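Local coordinates for protein cytochrome P450 (Bacillus megaterium, PDB 5L92) that binds heme and steroids such as corticosterone and, as a cytochrome P450 monooxygenase, oxidises steroid substrates, at residues 141-146 against 359-364; 162-167 against 192-197; 203-206 against 211-214. All coordinates share one frame; numbering follows the deposited sequence.

In the fold
The three contacts join helices of the largely helical cytochrome P450 fold, and their centres lie 19 to 22 Å apart, with no touch between any two. Interaction 1 pairs helix 141-151 with helix 355-372 and spans more than 200 residues; interactions 2 and 3 are nested inside the loop it closes. These two come in series and share the long helix 177-207. Interaction 2 binds its middle to helix 158-169, the F and G helices that cover the substrate pocket in P450s, while interaction 3 ties its C-terminal end to the start of helix 213-222, about 25 Å from the chain centre. In interaction 1 the Glu361 side chain is about 4 Å from the heme.

Interaction 1 (141-146 against 359-364); sequences PLPVMV and RIEAKI
Glu361 reaches across from helix 355-372 to Leu142, Pro143 and Val146 of helix 141-151, and no direct hydrogen bond joins the two segments. The polar link is a water. It donates to Glu361 OE2 at 2.6 Å and to Pro143 O at 3.1 Å, bridging a carboxylate oxygen and a main-chain carbonyl. The other oxygen, Glu361 OE1, is hydrogen-bonded to Thr247 OG1 of helix 247-260, so each carboxylate oxygen of this buried residue has a hydrogen-bond partner. An extended chain beyond CG (chi2 164°) carries the carboxylate across the gap, and the Glu361 side chain lies about 4 Å from the heme.

The remaining contacts are apolar carbons set against the carboxylate oxygens and the backbone carbonyl of Glu361. Val146 comes from the opposite direction to Glu361, and its CB and CG1 both lie 3.4 Å from Glu361 OE2. Pro143 CB lies 4.0 Å from Glu361 OE1, and Leu142 CD2 is 3.9 Å from the backbone Glu361 O. Pro143 and Val146 thus border the carboxylate on the side of helix 141-151.

The segment axes are 10.8 Å apart at closest approach and run at 139°, nearer antiparallel than parallel. This fits the four-helix core of P450s, in which helix 141-151 (E) runs against helices 112-125 (D), 247-260 (the C-terminal part of I) and 355-372 (L): Leu142 also packs on Ile118 of helix 112-125, and Pro143 on Thr247 of helix 247-260.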
# COMPACT_ATOMS: atom_id res chain seq x y z
N PRO A 141 -0.53 -5.89 -13.06
CA PRO A 141 -0.69 -5.00 -14.24
C PRO A 141 -1.82 -3.99 -14.13
O PRO A 141 -1.64 -2.83 -14.51
CB PRO A 141 -0.94 -5.97 -15.39
CG PRO A 141 -0.49 -7.29 -14.92
CD PRO A 141 -0.60 -7.31 -13.42
N LEU A 142 -3.00 -4.40 -13.66
CA LEU A 142 -4.11 -3.44 -13.70
C LEU A 142 -3.75 -2.15 -13.01
O LEU A 142 -3.91 -1.07 -13.62
CB LEU A 142 -5.39 -4.04 -13.13
CG LEU A 142 -6.51 -3.05 -12.78
CD1 LEU A 142 -7.13 -2.39 -14.00
CD2 LEU A 142 -7.58 -3.70 -11.98
N PRO A 143 -3.25 -2.14 -11.77
CA PRO A 143 -3.05 -0.85 -11.11
C PRO A 143 -1.89 -0.02 -11.68
O PRO A 143 -1.94 1.21 -11.57
CB PRO A 143 -2.83 -1.26 -9.66
CG PRO A 143 -3.52 -2.58 -9.55
CD PRO A 143 -3.19 -3.25 -10.80
N VAL A 144 -0.86 -0.63 -12.25
CA VAL A 144 0.21 0.20 -12.82
C VAL A 144 -0.27 0.83 -14.13
O VAL A 144 0.15 1.94 -14.49
CB VAL A 144 1.49 -0.62 -13.02
CG1 VAL A 144 1.29 -1.73 -14.04
CG2 VAL A 144 2.68 0.30 -13.43
N MET A 145 -1.14 0.13 -14.85
CA MET A 145 -1.71 0.66 -16.08
C MET A 145 -2.62 1.84 -15.78
O MET A 145 -2.63 2.83 -16.51
CB MET A 145 -2.49 -0.42 -16.84
CG MET A 145 -1.63 -1.49 -17.46
SD MET A 145 -2.59 -2.97 -17.86
CE MET A 145 -1.66 -3.67 -19.19
N VAL A 146 -3.39 1.74 -14.70
CA VAL A 146 -4.17 2.88 -14.25
C VAL A 146 -3.25 4.04 -13.86
O VAL A 146 -3.43 5.17 -14.31
CB VAL A 146 -5.09 2.49 -13.08
CG1 VAL A 146 -5.76 3.72 -12.53
CG2 VAL A 146 -6.15 1.51 -13.54
N ARG A 359 -10.09 0.91 -3.76
CA ARG A 359 -11.33 0.15 -3.58
C ARG A 359 -12.01 -0.18 -4.90
O ARG A 359 -12.50 -1.31 -5.10
CB ARG A 359 -12.26 0.92 -2.66
CG ARG A 359 -11.75 0.89 -1.25
CD ARG A 359 -12.40 1.94 -0.36
NE ARG A 359 -12.30 1.53 1.04
CZ ARG A 359 -12.09 2.35 2.07
NH1 ARG A 359 -11.95 3.65 1.86
NH2 ARG A 359 -12.01 1.86 3.31
N ILE A 360 -12.06 0.78 -5.83
CA ILE A 360 -12.74 0.54 -7.09
C ILE A 360 -11.91 -0.38 -8.00
O ILE A 360 -12.47 -1.27 -8.66
CB ILE A 360 -13.10 1.88 -7.77
CG1 ILE A 360 -14.30 1.70 -8.68
CG2 ILE A 360 -11.97 2.45 -8.63
CD1 ILE A 360 -15.61 1.70 -7.91
N GLU A 361 -10.59 -0.19 -8.07
CA GLU A 361 -9.76 -1.17 -8.78
C GLU A 361 -10.00 -2.58 -8.24
O GLU A 361 -10.16 -3.54 -9.00
CB GLU A 361 -8.26 -0.81 -8.65
CG GLU A 361 -7.76 0.40 -9.50
CD GLU A 361 -6.36 0.96 -9.04
OE1 GLU A 361 -5.87 0.69 -7.90
OE2 GLU A 361 -5.75 1.71 -9.84
N ALA A 362 -9.97 -2.72 -6.92
CA ALA A 362 -10.10 -4.06 -6.32
C ALA A 362 -11.47 -4.69 -6.62
O ALA A 362 -11.55 -5.83 -7.09
CB ALA A 362 -9.87 -3.95 -4.82
N LYS A 363 -12.54 -3.96 -6.34
CA LYS A 363 -13.91 -4.42 -6.62
C LYS A 363 -14.08 -4.90 -8.06
O LYS A 363 -14.49 -6.03 -8.32
CB LYS A 363 -14.90 -3.28 -6.33
CG LYS A 363 -16.36 -3.70 -6.39
CD LYS A 363 -17.27 -2.48 -6.28
CE LYS A 363 -17.07 -1.56 -7.45
NZ LYS A 363 -18.32 -0.86 -7.86
N ILE A 364 -13.76 -4.04 -9.03
CA ILE A 364 -13.98 -4.37 -10.43
C ILE A 364 -13.18 -5.61 -10.80
O ILE A 364 -13.69 -6.52 -11.46
CB ILE A 364 -13.63 -3.16 -11.31
CG1 ILE A 364 -14.64 -2.04 -11.07
CG2 ILE A 364 -13.51 -3.58 -12.76
CD1 ILE A 364 -14.39 -0.73 -11.79
O HOH W 1 -3.38 2.16 -9.01

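Interaction 2 (162-167 against 192-197); sequences KDWSDI and DELETY
Glu193 meets the indole of Trp164 first. Its OE1 takes the N-H of Trp164 NE1 at 2.9 Å, with an N-H...O angle of 158°. The oxygen lies close to the ring plane, and the N-H arrives on the anti side of the carboxylate oxygen, whose plane stands 56° from the ring. Glu193 CB also sits 3.6 Å from Trp164 NE1, so the base of the side chain also packs against the indole.

Leu194 comes next, over one face of the same indole. Its CG stands 3.5 Å above the ring plane, off-centre, near the periphery, and CD2 closes to 3.3 Å from Trp164 CE3, a tight fit. Leucine and indole lie alongside with opposite headings. In P450 terms helices 158-169 and 177-207 are the F and G pair, which covers the substrate pocket; the segments cross here closer to antiparallel than parallel, and the Leu194 side chain is about 8 Å from the bound corticosterone, not in direct contact with it. An alanine in place of Trp164 would probably leave Glu193 OE1 without its indole N-H and open a gap between Leu194 and Tyr197.

Tyr197, one turn further, receives the far edge of the indole: CH2 of Trp164 is 3.9 Å from CD2 of Tyr197. The pair is an offset edge-to-face stack, with Trp164's edge toward the tyrosine face and ring centroids 5.7 Å apart. CG of Tyr197 is anti to the backbone N (chi1 -177°), which turns the ring toward the other helix; its OH is hydrogen-bonded to Asp157, just before helix 158-169, and its ring meets Phe161 of that helix edge-to-face.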
# COMPACT_ATOMS: atom_id res chain seq x y z
N LYS A 162 8.47 -1.18 -12.23
CA LYS A 162 8.39 -2.27 -11.26
C LYS A 162 9.71 -2.46 -10.53
O LYS A 162 9.74 -2.56 -9.30
CB LYS A 162 8.00 -3.57 -11.95
CG LYS A 162 7.56 -4.69 -10.96
CD LYS A 162 7.01 -5.89 -11.74
CE LYS A 162 6.58 -7.02 -10.81
NZ LYS A 162 7.64 -7.31 -9.80
N ASP A 163 10.82 -2.57 -11.29
CA ASP A 163 12.11 -2.79 -10.65
C ASP A 163 12.46 -1.65 -9.69
O ASP A 163 12.92 -1.90 -8.57
CB ASP A 163 13.21 -2.96 -11.70
CG ASP A 163 13.00 -4.19 -12.53
OD1 ASP A 163 12.18 -5.04 -12.09
OD2 ASP A 163 13.61 -4.29 -13.61
N TRP A 164 12.30 -0.40 -10.13
CA TRP A 164 12.55 0.73 -9.24
C TRP A 164 11.68 0.63 -8.00
O TRP A 164 12.16 0.84 -6.87
CB TRP A 164 12.29 2.07 -9.92
CG TRP A 164 13.30 2.49 -10.89
CD1 TRP A 164 14.64 2.23 -10.84
CD2 TRP A 164 13.08 3.27 -12.06
NE1 TRP A 164 15.25 2.79 -11.91
CE2 TRP A 164 14.32 3.44 -12.68
CE3 TRP A 164 11.93 3.84 -12.65
CZ2 TRP A 164 14.46 4.15 -13.89
CZ3 TRP A 164 12.07 4.55 -13.82
CH2 TRP A 164 13.33 4.70 -14.44
N SER A 165 10.40 0.31 -8.20
CA SER A 165 9.46 0.30 -7.08
C SER A 165 9.76 -0.84 -6.13
O SER A 165 9.70 -0.64 -4.91
CB SER A 165 8.01 0.21 -7.58
OG SER A 165 7.62 1.35 -8.30
N ASP A 166 10.09 -2.03 -6.65
CA ASP A 166 10.42 -3.13 -5.75
C ASP A 166 11.66 -2.79 -4.93
O ASP A 166 11.67 -2.99 -3.72
CB ASP A 166 10.64 -4.45 -6.51
CG ASP A 166 9.35 -5.01 -7.17
OD1 ASP A 166 8.23 -4.58 -6.81
OD2 ASP A 166 9.48 -5.86 -8.08
N ILE A 167 12.67 -2.18 -5.55
CA ILE A 167 13.86 -1.79 -4.79
C ILE A 167 13.47 -0.85 -3.65
O ILE A 167 13.86 -1.06 -2.49
CB ILE A 167 14.90 -1.16 -5.72
CG1 ILE A 167 15.52 -2.26 -6.58
CG2 ILE A 167 15.96 -0.36 -4.89
CD1 ILE A 167 16.48 -1.76 -7.66
N ASP A 192 17.54 8.13 -7.46
CA ASP A 192 18.19 8.99 -8.45
C ASP A 192 17.59 8.80 -9.83
O ASP A 192 17.22 9.77 -10.50
CB ASP A 192 19.69 8.70 -8.50
CG ASP A 192 20.53 9.77 -7.80
OD1 ASP A 192 20.06 10.37 -6.80
OD2 ASP A 192 21.67 10.00 -8.26
N GLU A 193 17.55 7.55 -10.28
CA GLU A 193 17.04 7.19 -11.61
C GLU A 193 15.55 7.50 -11.75
O GLU A 193 15.10 8.02 -12.78
CB GLU A 193 17.31 5.71 -11.86
CG GLU A 193 18.79 5.37 -12.17
CD GLU A 193 19.05 3.87 -12.23
OE1 GLU A 193 18.13 3.09 -11.91
OE2 GLU A 193 20.17 3.46 -12.60
N LEU A 194 14.77 7.23 -10.70
CA LEU A 194 13.37 7.66 -10.69
C LEU A 194 13.26 9.17 -10.84
O LEU A 194 12.46 9.67 -11.63
CB LEU A 194 12.69 7.23 -9.40
CG LEU A 194 12.13 5.81 -9.22
CD1 LEU A 194 11.82 5.56 -7.72
CD2 LEU A 194 10.91 5.69 -10.06
N GLU A 195 13.99 9.91 -10.01
CA GLU A 195 13.99 11.37 -10.14
C GLU A 195 14.36 11.81 -11.55
O GLU A 195 13.64 12.60 -12.16
CB GLU A 195 14.94 11.98 -9.12
CG GLU A 195 14.36 11.89 -7.73
CD GLU A 195 15.32 12.33 -6.70
OE1 GLU A 195 16.19 13.14 -7.07
OE2 GLU A 195 15.22 11.88 -5.53
N THR A 196 15.45 11.29 -12.10
CA THR A 196 15.88 11.81 -13.39
C THR A 196 14.88 11.42 -14.47
O THR A 196 14.62 12.21 -15.38
CB THR A 196 17.31 11.36 -13.76
OG1 THR A 196 17.42 9.94 -13.72
CG2 THR A 196 18.31 11.92 -12.81
N TYR A 197 14.28 10.23 -14.35
CA TYR A 197 13.15 9.87 -15.20
C TYR A 197 12.10 10.96 -15.18
O TYR A 197 11.68 11.47 -16.23
CB TYR A 197 12.53 8.53 -14.76
CG TYR A 197 11.40 8.09 -15.65
CD1 TYR A 197 10.09 8.51 -15.42
CD2 TYR A 197 11.65 7.29 -16.75
CE1 TYR A 197 9.08 8.13 -16.25
CE2 TYR A 197 10.65 6.89 -17.58
CZ TYR A 197 9.36 7.32 -17.34
OH TYR A 197 8.33 6.94 -18.17

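Interaction 3 (203-206 against 211-214); sequences EEKR and DDII
Lys205 and Asp212 approach from opposite directions and form a salt bridge across the turn between helices 177-207 and 213-222. Asp212 is the N-cap of the second helix: its OD1 accepts a hydrogen bond from the backbone N of Ser215, leaving OD2 for the lysine. The cap position is reached with CG held between the backbone N and the carbonyl carbon (chi1 50°).

Lys205 NZ reaches Asp212 OD2 obliquely, from above the carboxylate plane, 42° out of it. The modelled separation of Lys205 NZ and Asp212 OD2, 2.5 Å, is unusually short, and its exact value is doubtful. The aliphatic part of the lysine lies across both oxygens, with CD 3.4 Å from Asp212 OD1 and CE 3.4 Å from Asp212 OD2. Bends in the lysine chain, about CB-CG and again about CD-CE, bring these two carbons against the oxygens and turn NZ to OD2. NZ has a second acceptor, Gly152 O, so the ammonium is shared between an acid and a main-chain carbonyl.

Ile214, in the first turn of helix 213-222, flanks the lysine and packs on Phe198 and Ile201 of helix 177-207. Its branch atom CG2, anti to its own backbone N, is the part that meets the lysine, 4.0 Å from Lys205 CD.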
# COMPACT_ATOMS: atom_id res chain seq x y z
N GLU A 203 9.88 18.07 -18.31
CA GLU A 203 10.33 18.86 -19.44
C GLU A 203 9.40 18.60 -20.61
O GLU A 203 8.93 19.51 -21.23
CB GLU A 203 11.74 18.47 -19.86
CG GLU A 203 12.87 19.12 -19.08
CD GLU A 203 14.18 18.29 -19.08
OE1 GLU A 203 14.60 17.74 -20.13
OE2 GLU A 203 14.79 18.19 -18.00
N GLU A 204 9.15 17.33 -20.90
CA GLU A 204 8.29 16.98 -22.02
C GLU A 204 6.90 17.59 -21.88
O GLU A 204 6.29 17.99 -22.88
CB GLU A 204 8.18 15.46 -22.16
CG GLU A 204 9.47 14.76 -22.45
CD GLU A 204 9.31 13.25 -22.50
OE1 GLU A 204 8.25 12.71 -22.09
OE2 GLU A 204 10.26 12.58 -22.94
N LYS A 205 6.36 17.63 -20.66
CA LYS A 205 5.02 18.14 -20.44
C LYS A 205 4.90 19.65 -20.40
O LYS A 205 3.84 20.18 -20.60
CB LYS A 205 4.39 17.51 -19.20
CG LYS A 205 4.31 16.01 -19.29
CD LYS A 205 3.10 15.41 -18.67
CE LYS A 205 3.02 13.93 -18.99
NZ LYS A 205 1.95 13.68 -19.95
N ARG A 206 5.98 20.34 -20.14
CA ARG A 206 5.95 21.80 -20.18
C ARG A 206 5.69 22.24 -21.61
O ARG A 206 5.15 23.28 -21.85
CB ARG A 206 7.25 22.38 -19.72
CG ARG A 206 7.35 22.46 -18.24
CD ARG A 206 8.18 23.61 -17.80
NE ARG A 206 7.78 23.91 -16.46
CZ ARG A 206 8.41 23.46 -15.41
NH1 ARG A 206 9.51 22.74 -15.57
NH2 ARG A 206 7.96 23.77 -14.22
N ASP A 211 -3.72 15.35 -20.45
CA ASP A 211 -4.79 15.14 -19.48
C ASP A 211 -4.30 14.17 -18.41
O ASP A 211 -4.70 13.00 -18.33
CB ASP A 211 -6.03 14.63 -20.19
CG ASP A 211 -7.26 14.66 -19.33
OD1 ASP A 211 -7.26 15.38 -18.32
OD2 ASP A 211 -8.25 13.96 -19.68
N ASP A 212 -3.39 14.67 -17.58
CA ASP A 212 -2.76 13.89 -16.52
C ASP A 212 -2.41 14.81 -15.36
O ASP A 212 -2.41 16.03 -15.49
CB ASP A 212 -1.50 13.16 -17.02
CG ASP A 212 -0.52 14.10 -17.76
OD1 ASP A 212 0.09 14.96 -17.10
OD2 ASP A 212 -0.36 13.95 -18.98
N ILE A 213 -2.09 14.21 -14.22
CA ILE A 213 -1.91 15.02 -13.03
C ILE A 213 -0.55 15.70 -12.98
O ILE A 213 -0.37 16.65 -12.21
CB ILE A 213 -2.15 14.19 -11.77
CG1 ILE A 213 -2.19 15.11 -10.56
CG2 ILE A 213 -1.07 13.13 -11.61
CD1 ILE A 213 -3.01 14.63 -9.45
N ILE A 214 0.42 15.27 -13.77
CA ILE A 214 1.67 16.03 -13.84
C ILE A 214 1.43 17.36 -14.54
O ILE A 214 1.84 18.42 -14.05
CB ILE A 214 2.76 15.20 -14.53
CG1 ILE A 214 3.10 14.00 -13.65
CG2 ILE A 214 4.01 16.09 -14.84
CD1 ILE A 214 4.21 13.15 -14.21